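Long-range contacts in prolyl-tRNA synthetase (Giardia lamblia ATCC 50803, PDB 3IAL), which probably joins L-proline to tRNA(Pro) at the expense of ATP, and holds prolyl-adenylate in its active site in this crystal: residues Ile31-Glu36 against Glu358-Val362; Glu327-Leu332 against Ile395-Val401; Ser438-Cys443 against Lys456-Phe462. One frame throughout, in Å; residues are numbered along the deposited sequence. Where two conformers were deposited one is given.

Interaction 1: Ile31-Glu36 against Glu358-Val362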
# COMPACT_ATOMS: atom_id res chain seq x y z
N ILE B 31 10.55 -1.75 -23.99
CA ILE B 31 9.72 -2.67 -23.19
C ILE B 31 8.86 -1.91 -22.17
O ILE B 31 7.73 -2.31 -21.92
CB ILE B 31 10.55 -3.81 -22.53
CG1 ILE B 31 9.63 -5.00 -22.19
CG2 ILE B 31 11.28 -3.31 -21.28
CD1 ILE B 31 8.73 -5.47 -23.36
N MET B 32 9.37 -0.81 -21.60
CA MET B 32 8.58 0.02 -20.67
C MET B 32 7.27 0.45 -21.31
O MET B 32 6.20 0.37 -20.69
CB MET B 32 9.32 1.30 -20.24
CG MET B 32 10.47 1.14 -19.27
SD MET B 32 10.04 0.43 -17.67
CE MET B 32 10.69 -1.22 -17.89
N ASP B 33 7.36 0.88 -22.57
CA ASP B 33 6.19 1.33 -23.33
C ASP B 33 5.35 0.17 -23.87
O ASP B 33 4.14 0.13 -23.64
CB ASP B 33 6.62 2.25 -24.47
CG ASP B 33 7.29 3.54 -23.97
OD1 ASP B 33 7.31 3.77 -22.73
OD2 ASP B 33 7.78 4.32 -24.81
N ALA B 34 5.98 -0.75 -24.59
CA ALA B 34 5.27 -1.83 -25.28
C ALA B 34 4.49 -2.72 -24.32
O ALA B 34 3.38 -3.16 -24.63
CB ALA B 34 6.24 -2.67 -26.12
N ALA B 35 5.06 -2.99 -23.14
CA ALA B 35 4.35 -3.78 -22.12
C ALA B 35 3.42 -2.92 -21.24
O ALA B 35 2.75 -3.43 -20.35
CB ALA B 35 5.35 -4.57 -21.28
N GLU B 36 3.37 -1.61 -21.52
CA GLU B 36 2.53 -0.65 -20.81
C GLU B 36 2.77 -0.67 -19.30
O GLU B 36 1.85 -0.76 -18.49
CB GLU B 36 1.05 -0.86 -21.19
CG GLU B 36 0.86 -0.83 -22.72
CD GLU B 36 -0.57 -0.64 -23.17
OE1 GLU B 36 -1.48 -1.17 -22.52
OE2 GLU B 36 -0.77 0.02 -24.21
N GLU B 358 3.76 -13.28 -24.52
CA GLU B 358 5.21 -13.37 -24.34
C GLU B 358 5.81 -11.99 -24.10
O GLU B 358 6.68 -11.84 -23.24
CB GLU B 358 5.86 -14.09 -25.52
CG GLU B 358 5.44 -15.58 -25.55
CD GLU B 358 6.38 -16.47 -26.34
OE1 GLU B 358 7.23 -15.95 -27.11
OE2 GLU B 358 6.26 -17.71 -26.18
N LEU B 359 5.33 -10.98 -24.82
CA LEU B 359 5.71 -9.57 -24.57
C LEU B 359 5.48 -9.20 -23.10
O LEU B 359 6.32 -8.54 -22.49
CB LEU B 359 4.91 -8.63 -25.48
CG LEU B 359 5.17 -7.13 -25.36
CD1 LEU B 359 6.51 -6.79 -25.98
CD2 LEU B 359 4.05 -6.36 -26.03
N LYS B 360 4.35 -9.63 -22.55
CA LYS B 360 3.96 -9.29 -21.18
C LYS B 360 4.55 -10.24 -20.14
O LYS B 360 4.30 -10.09 -18.95
CB LYS B 360 2.43 -9.29 -21.06
CG LYS B 360 1.71 -8.38 -22.03
CD LYS B 360 1.75 -6.93 -21.60
CE LYS B 360 0.57 -6.53 -20.72
NZ LYS B 360 0.52 -5.04 -20.54
N GLY B 361 5.30 -11.24 -20.60
CA GLY B 361 6.06 -12.13 -19.74
C GLY B 361 5.26 -13.08 -18.87
O GLY B 361 5.74 -13.48 -17.80
N VAL B 362 4.07 -13.47 -19.32
CA VAL B 362 3.25 -14.42 -18.56
C VAL B 362 4.01 -15.75 -18.42
O VAL B 362 4.39 -16.32 -19.42
CB VAL B 362 1.87 -14.66 -19.22
CG1 VAL B 362 1.05 -15.71 -18.42
CG2 VAL B 362 1.11 -13.35 -19.34
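L359 enters the contact from the last turn of helix 350-359, in the anticodon-binding domain, and meets the end of helix 24-34, near the N-terminus of the chain. Its CG stands anti to the backbone N (chi1 180°), which directs the side chain at helix 24-34. CD1 touches I31 CD1 at 3.7 Å, the two side chains overlapping head to tail, and reaches A34 CB at 4.1 Å; CD2 lies 3.6 Å from A34 O. K360 follows with a chain folded at chi2 (-79°) and chi3 (-90°), which lays CD and CE along A35 and turns the ammonium back onto that residue's carbonyl. NZ gives a hydrogen bond of 2.8 Å to A35 O, from well above the carbonyl plane. Y53 receives the same lysine in a cation-pi contact and hydrogen-bonds through OH to K360 O. With G361 the second helix ends in a Schellman motif, just as the first does at E36. The lysine thus binds a carbonyl at the C-terminal end of helix 24-34, where the helix dipole would probably welcome a positive charge, and the carboxylate of E36, 4.8 Å from NZ at OE1, may add to that attraction without touching it.

Interaction 2: Glu327-Leu332 against Ile395-Val401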
# COMPACT_ATOMS: atom_id res chain seq x y z
N GLU B 327 -12.94 -25.24 -15.75
CA GLU B 327 -12.62 -26.16 -14.65
C GLU B 327 -11.13 -26.16 -14.32
O GLU B 327 -10.75 -26.33 -13.16
CB GLU B 327 -13.06 -27.59 -14.99
CG GLU B 327 -14.56 -27.79 -15.12
CD GLU B 327 -14.91 -29.20 -15.57
OE1 GLU B 327 -14.28 -30.15 -15.06
OE2 GLU B 327 -15.81 -29.35 -16.42
N ILE B 328 -10.28 -26.00 -15.34
CA ILE B 328 -8.85 -25.82 -15.13
C ILE B 328 -8.60 -24.49 -14.42
O ILE B 328 -7.91 -24.45 -13.40
CB ILE B 328 -8.06 -25.87 -16.45
CG1 ILE B 328 -8.08 -27.29 -17.03
CG2 ILE B 328 -6.62 -25.43 -16.24
CD1 ILE B 328 -7.29 -27.44 -18.33
N ALA B 329 -9.17 -23.41 -14.94
CA ALA B 329 -9.02 -22.09 -14.33
C ALA B 329 -9.47 -22.09 -12.86
O ALA B 329 -8.76 -21.56 -12.00
CB ALA B 329 -9.76 -21.03 -15.13
N ASP B 330 -10.62 -22.69 -12.57
CA ASP B 330 -11.19 -22.69 -11.22
C ASP B 330 -10.31 -23.47 -10.23
O ASP B 330 -10.12 -23.02 -9.11
CB ASP B 330 -12.62 -23.25 -11.22
CG ASP B 330 -13.63 -22.30 -11.87
OD1 ASP B 330 -13.37 -21.08 -11.91
OD2 ASP B 330 -14.68 -22.78 -12.34
N THR B 331 -9.80 -24.62 -10.65
CA THR B 331 -8.85 -25.39 -9.84
C THR B 331 -7.56 -24.59 -9.56
O THR B 331 -7.14 -24.47 -8.41
CB THR B 331 -8.50 -26.72 -10.54
OG1 THR B 331 -9.67 -27.53 -10.61
CG2 THR B 331 -7.41 -27.48 -9.78
N LEU B 332 -6.96 -24.04 -10.61
CA LEU B 332 -5.73 -23.24 -10.45
C LEU B 332 -5.93 -22.01 -9.54
O LEU B 332 -5.02 -21.66 -8.78
CB LEU B 332 -5.18 -22.80 -11.81
CG LEU B 332 -4.79 -23.89 -12.81
CD1 LEU B 332 -4.13 -23.25 -14.02
CD2 LEU B 332 -3.89 -24.96 -12.20
N ILE B 395 -4.87 -33.67 -18.68
CA ILE B 395 -5.75 -32.71 -18.01
C ILE B 395 -6.02 -33.14 -16.58
O ILE B 395 -6.04 -32.31 -15.68
CB ILE B 395 -7.09 -32.53 -18.77
CG1 ILE B 395 -6.86 -31.83 -20.11
CG2 ILE B 395 -8.08 -31.70 -17.94
CD1 ILE B 395 -8.13 -31.65 -20.93
N THR B 396 -6.19 -34.45 -16.38
CA THR B 396 -6.38 -35.03 -15.05
C THR B 396 -5.23 -34.67 -14.11
O THR B 396 -5.46 -34.27 -12.97
CB THR B 396 -6.52 -36.56 -15.11
OG1 THR B 396 -5.37 -37.12 -15.75
CG2 THR B 396 -7.78 -36.97 -15.89
N GLU B 397 -4.00 -34.79 -14.59
CA GLU B 397 -2.81 -34.42 -13.82
C GLU B 397 -2.84 -32.93 -13.45
O GLU B 397 -2.59 -32.57 -12.31
CB GLU B 397 -1.53 -34.76 -14.59
CG GLU B 397 -0.25 -34.71 -13.77
CD GLU B 397 0.97 -35.21 -14.53
OE1 GLU B 397 0.82 -36.07 -15.42
OE2 GLU B 397 2.09 -34.73 -14.22
N VAL B 398 -3.15 -32.09 -14.43
CA VAL B 398 -3.28 -30.64 -14.21
C VAL B 398 -4.32 -30.30 -13.13
O VAL B 398 -4.13 -29.34 -12.37
CB VAL B 398 -3.58 -29.89 -15.53
CG1 VAL B 398 -4.01 -28.47 -15.28
CG2 VAL B 398 -2.36 -29.93 -16.46
N MET B 399 -5.40 -31.08 -13.06
CA MET B 399 -6.44 -30.89 -12.04
C MET B 399 -6.05 -31.53 -10.70
O MET B 399 -6.65 -31.24 -9.66
CB MET B 399 -7.78 -31.48 -12.51
CG MET B 399 -8.28 -31.00 -13.88
SD MET B 399 -9.23 -29.47 -13.87
CE MET B 399 -10.73 -29.98 -13.05
N LYS B 400 -5.04 -32.41 -10.72
CA LYS B 400 -4.61 -33.14 -9.53
C LYS B 400 -3.92 -32.22 -8.53
O LYS B 400 -2.92 -31.58 -8.85
CB LYS B 400 -3.66 -34.28 -9.93
CG LYS B 400 -3.09 -35.10 -8.79
CD LYS B 400 -2.28 -36.25 -9.38
CE LYS B 400 -1.45 -36.99 -8.36
NZ LYS B 400 -0.78 -38.18 -8.99
N VAL B 401 -4.48 -32.16 -7.32
CA VAL B 401 -3.96 -31.35 -6.23
C VAL B 401 -3.86 -32.23 -4.99
O VAL B 401 -4.84 -32.86 -4.60
CB VAL B 401 -4.89 -30.15 -5.93
CG1 VAL B 401 -4.37 -29.33 -4.75
CG2 VAL B 401 -5.04 -29.26 -7.17
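M399 lays its thioether across the flank of helix 315-334 in the alpha/beta anticodon-binding domain, where that helix lies on the five-stranded mixed sheet and the short helix 395-399 packs against its side. The two segments run nearly parallel, 26° between their directions and 10.3 Å between their axes at closest approach. The methionine makes the largest share of the contact. Bends at chi2 (-86°) and chi3 (-69°) curl its chain over the backbone of E327 and I328, and SD comes 4.0 Å from I328 CG1, the two side chains crossing at about a right angle. Its methyl lies between E327 and T331: CE is 3.9 Å from E327 CB, the glutamate chain running obliquely past, and 3.6 Å from T331 OG1, where the threonine crosses the methionine nearly perpendicularly. I328 turns its branches to different neighbours. CG2, anti to the backbone N, meets V398 CG1 at 4.1 Å, while CD1 extends to I395 CG2, a loose touch. Beneath them I304 and V368 of the central sheet meet I328, and V416 and I417 of helix 416-438 cover V398. L332 contributes CD2, near V398 O, and also touches V340, I366 and I417. T331 points at the other segment, and its two branches do different work. CG2 rests 3.9 Å from V401 CG2, flank to flank and running opposite ways, where the chain leaves helix 395-399. The T331 hydroxyl is turned back onto its own helix: OG1 donates 3.0 Å to E327 O, nearly along the C=O axis, and this carbonyl, which also accepts from T331 N, has M399 SD 3.6 Å away.

Interaction 3: Ser438-Cys443 against Lys456-Phe462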
# COMPACT_ATOMS: atom_id res chain seq x y z
N SER B 438 29.50 -14.45 -14.11
CA SER B 438 30.26 -14.13 -15.31
C SER B 438 30.69 -12.65 -15.41
O SER B 438 31.59 -12.32 -16.19
CB SER B 438 29.45 -14.51 -16.56
OG SER B 438 28.56 -13.47 -16.96
N MET B 439 30.05 -11.78 -14.63
CA MET B 439 30.32 -10.34 -14.64
C MET B 439 31.03 -9.87 -13.36
O MET B 439 30.90 -8.72 -12.93
CB MET B 439 29.01 -9.57 -14.85
CG MET B 439 28.39 -9.81 -16.22
SD MET B 439 29.36 -9.12 -17.58
CE MET B 439 28.61 -7.51 -17.75
N VAL B 440 31.78 -10.79 -12.76
CA VAL B 440 32.76 -10.49 -11.73
C VAL B 440 34.10 -11.00 -12.27
O VAL B 440 34.26 -12.20 -12.47
CB VAL B 440 32.41 -11.20 -10.41
CG1 VAL B 440 33.53 -11.03 -9.37
CG2 VAL B 440 31.07 -10.67 -9.87
N THR B 441 35.04 -10.09 -12.53
CA THR B 441 36.31 -10.42 -13.15
C THR B 441 37.48 -10.01 -12.28
O THR B 441 37.62 -8.84 -11.92
CB THR B 441 36.49 -9.70 -14.50
OG1 THR B 441 35.36 -9.97 -15.34
CG2 THR B 441 37.80 -10.17 -15.20
N ASN B 442 38.35 -10.96 -11.97
CA ASN B 442 39.54 -10.68 -11.16
C ASN B 442 40.61 -9.96 -11.99
O ASN B 442 40.87 -10.34 -13.12
CB ASN B 442 40.08 -11.98 -10.55
CG ASN B 442 39.22 -12.46 -9.39
OD1 ASN B 442 39.00 -11.74 -8.41
ND2 ASN B 442 38.73 -13.69 -9.49
N CYS B 443 41.18 -8.90 -11.43
CA CYS B 443 42.19 -8.08 -12.12
C CYS B 443 43.39 -7.84 -11.21
O CYS B 443 43.24 -7.61 -10.01
CB CYS B 443 41.58 -6.75 -12.56
SG CYS B 443 40.14 -6.93 -13.63
N LYS B 456 34.27 -5.65 -21.36
CA LYS B 456 33.37 -6.65 -20.80
C LYS B 456 32.26 -6.02 -19.96
O LYS B 456 31.10 -6.43 -20.05
CB LYS B 456 34.18 -7.63 -19.96
CG LYS B 456 33.42 -8.81 -19.41
CD LYS B 456 34.37 -9.74 -18.68
CE LYS B 456 33.65 -10.84 -17.92
NZ LYS B 456 34.61 -11.72 -17.20
N GLY B 457 32.62 -5.03 -19.14
CA GLY B 457 31.69 -4.45 -18.19
C GLY B 457 31.57 -5.30 -16.94
O GLY B 457 32.40 -6.17 -16.70
N GLY B 458 30.53 -5.03 -16.15
CA GLY B 458 30.33 -5.71 -14.88
C GLY B 458 31.28 -5.20 -13.81
O GLY B 458 31.74 -4.06 -13.86
N LEU B 459 31.58 -6.06 -12.85
CA LEU B 459 32.42 -5.71 -11.72
C LEU B 459 33.85 -6.18 -11.96
O LEU B 459 34.07 -7.31 -12.42
CB LEU B 459 31.86 -6.33 -10.43
CG LEU B 459 30.50 -5.75 -9.99
CD1 LEU B 459 29.64 -6.79 -9.25
CD2 LEU B 459 30.71 -4.50 -9.12
N ALA B 460 34.82 -5.31 -11.67
CA ALA B 460 36.24 -5.65 -11.69
C ALA B 460 36.71 -5.78 -10.25
O ALA B 460 36.66 -4.82 -9.48
CB ALA B 460 37.05 -4.58 -12.41
N ARG B 461 37.14 -6.99 -9.89
CA ARG B 461 37.53 -7.33 -8.53
C ARG B 461 39.05 -7.36 -8.45
O ARG B 461 39.70 -7.95 -9.30
CB ARG B 461 36.94 -8.68 -8.17
CG ARG B 461 37.14 -9.12 -6.73
CD ARG B 461 36.46 -10.44 -6.51
NE ARG B 461 36.69 -11.00 -5.18
CZ ARG B 461 37.70 -11.81 -4.85
NH1 ARG B 461 38.62 -12.16 -5.74
NH2 ARG B 461 37.79 -12.28 -3.61
N PHE B 462 39.61 -6.71 -7.44
CA PHE B 462 41.06 -6.59 -7.35
C PHE B 462 41.52 -6.40 -5.91
O PHE B 462 40.88 -5.69 -5.14
CB PHE B 462 41.57 -5.44 -8.23
CG PHE B 462 41.02 -4.07 -7.85
CD1 PHE B 462 41.76 -3.21 -7.05
CD2 PHE B 462 39.81 -3.64 -8.34
CE1 PHE B 462 41.27 -1.95 -6.71
CE2 PHE B 462 39.31 -2.38 -8.02
CZ PHE B 462 40.04 -1.53 -7.21
O HOH W 1 33.27 -8.30 -15.12
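T441, in strand 440-442, and K456, just ahead of strand 459-464, meet tip to tip; the strands are parallel and joined through helix 446-455 as a beta-alpha-beta unit. The lysine is extended throughout, and this straight chain carries NZ to a 2.7 Å hydrogen bond with T441 OG1. The threonine's chi1 of -53° sets OG1 beside its backbone N, where the hydroxyl also donates to a water that in turn donates to G457 O and L459 O. Along the ladder the bonds are those of parallel strands: L459 N to M439 O, T441 N to L459 O, R461 N to T441 O, C443 N to R461 O. On the face of V440, L459, N442 and R461, the arginine runs straight from CG to NE alongside N442, pointing the same way. Its NH1 donates to N442 OD1 at 2.7 Å; OD1 lies 3° out of the guanidinium plane, at its edge, although amide and guanidinium planes stand 74° apart. The arginine's CD packs 4.1 Å from V440 CG1. M439, bent at chi2 and chi3, tucks CE 3.5 Å from G458 N, against the turn ahead of the second strand. E493 forms a salt bridge with R461 NH2, and Y511 makes a cation-pi contact with the arginine. Two cations therefore clasp the neighbouring strand through neutral oxygens, and that carboxylate probably balances the arginine's charge.

How the interactions relate
Interaction 2 lies within the anticodon-binding domain, which supplies one side of interaction 1, and the segments of the two alternate along the chain; interaction 3 follows both, in the C-terminal region. Only interaction 1 is mainly buried. It ties that domain to the N-terminal helix 24-34 by a small patch of methyls and one lysine bond. Interaction 2 is partly buried and lies farthest from the chain's centre; it joins two helices within one domain, mainly by apolar and thioether contacts. Interaction 3, also partly buried, covers the most surface and is the most polar, as befits paired strands. Helix 416-438 touches interaction 2 at its start and leads into interaction 3, bridging centres 47 Å apart.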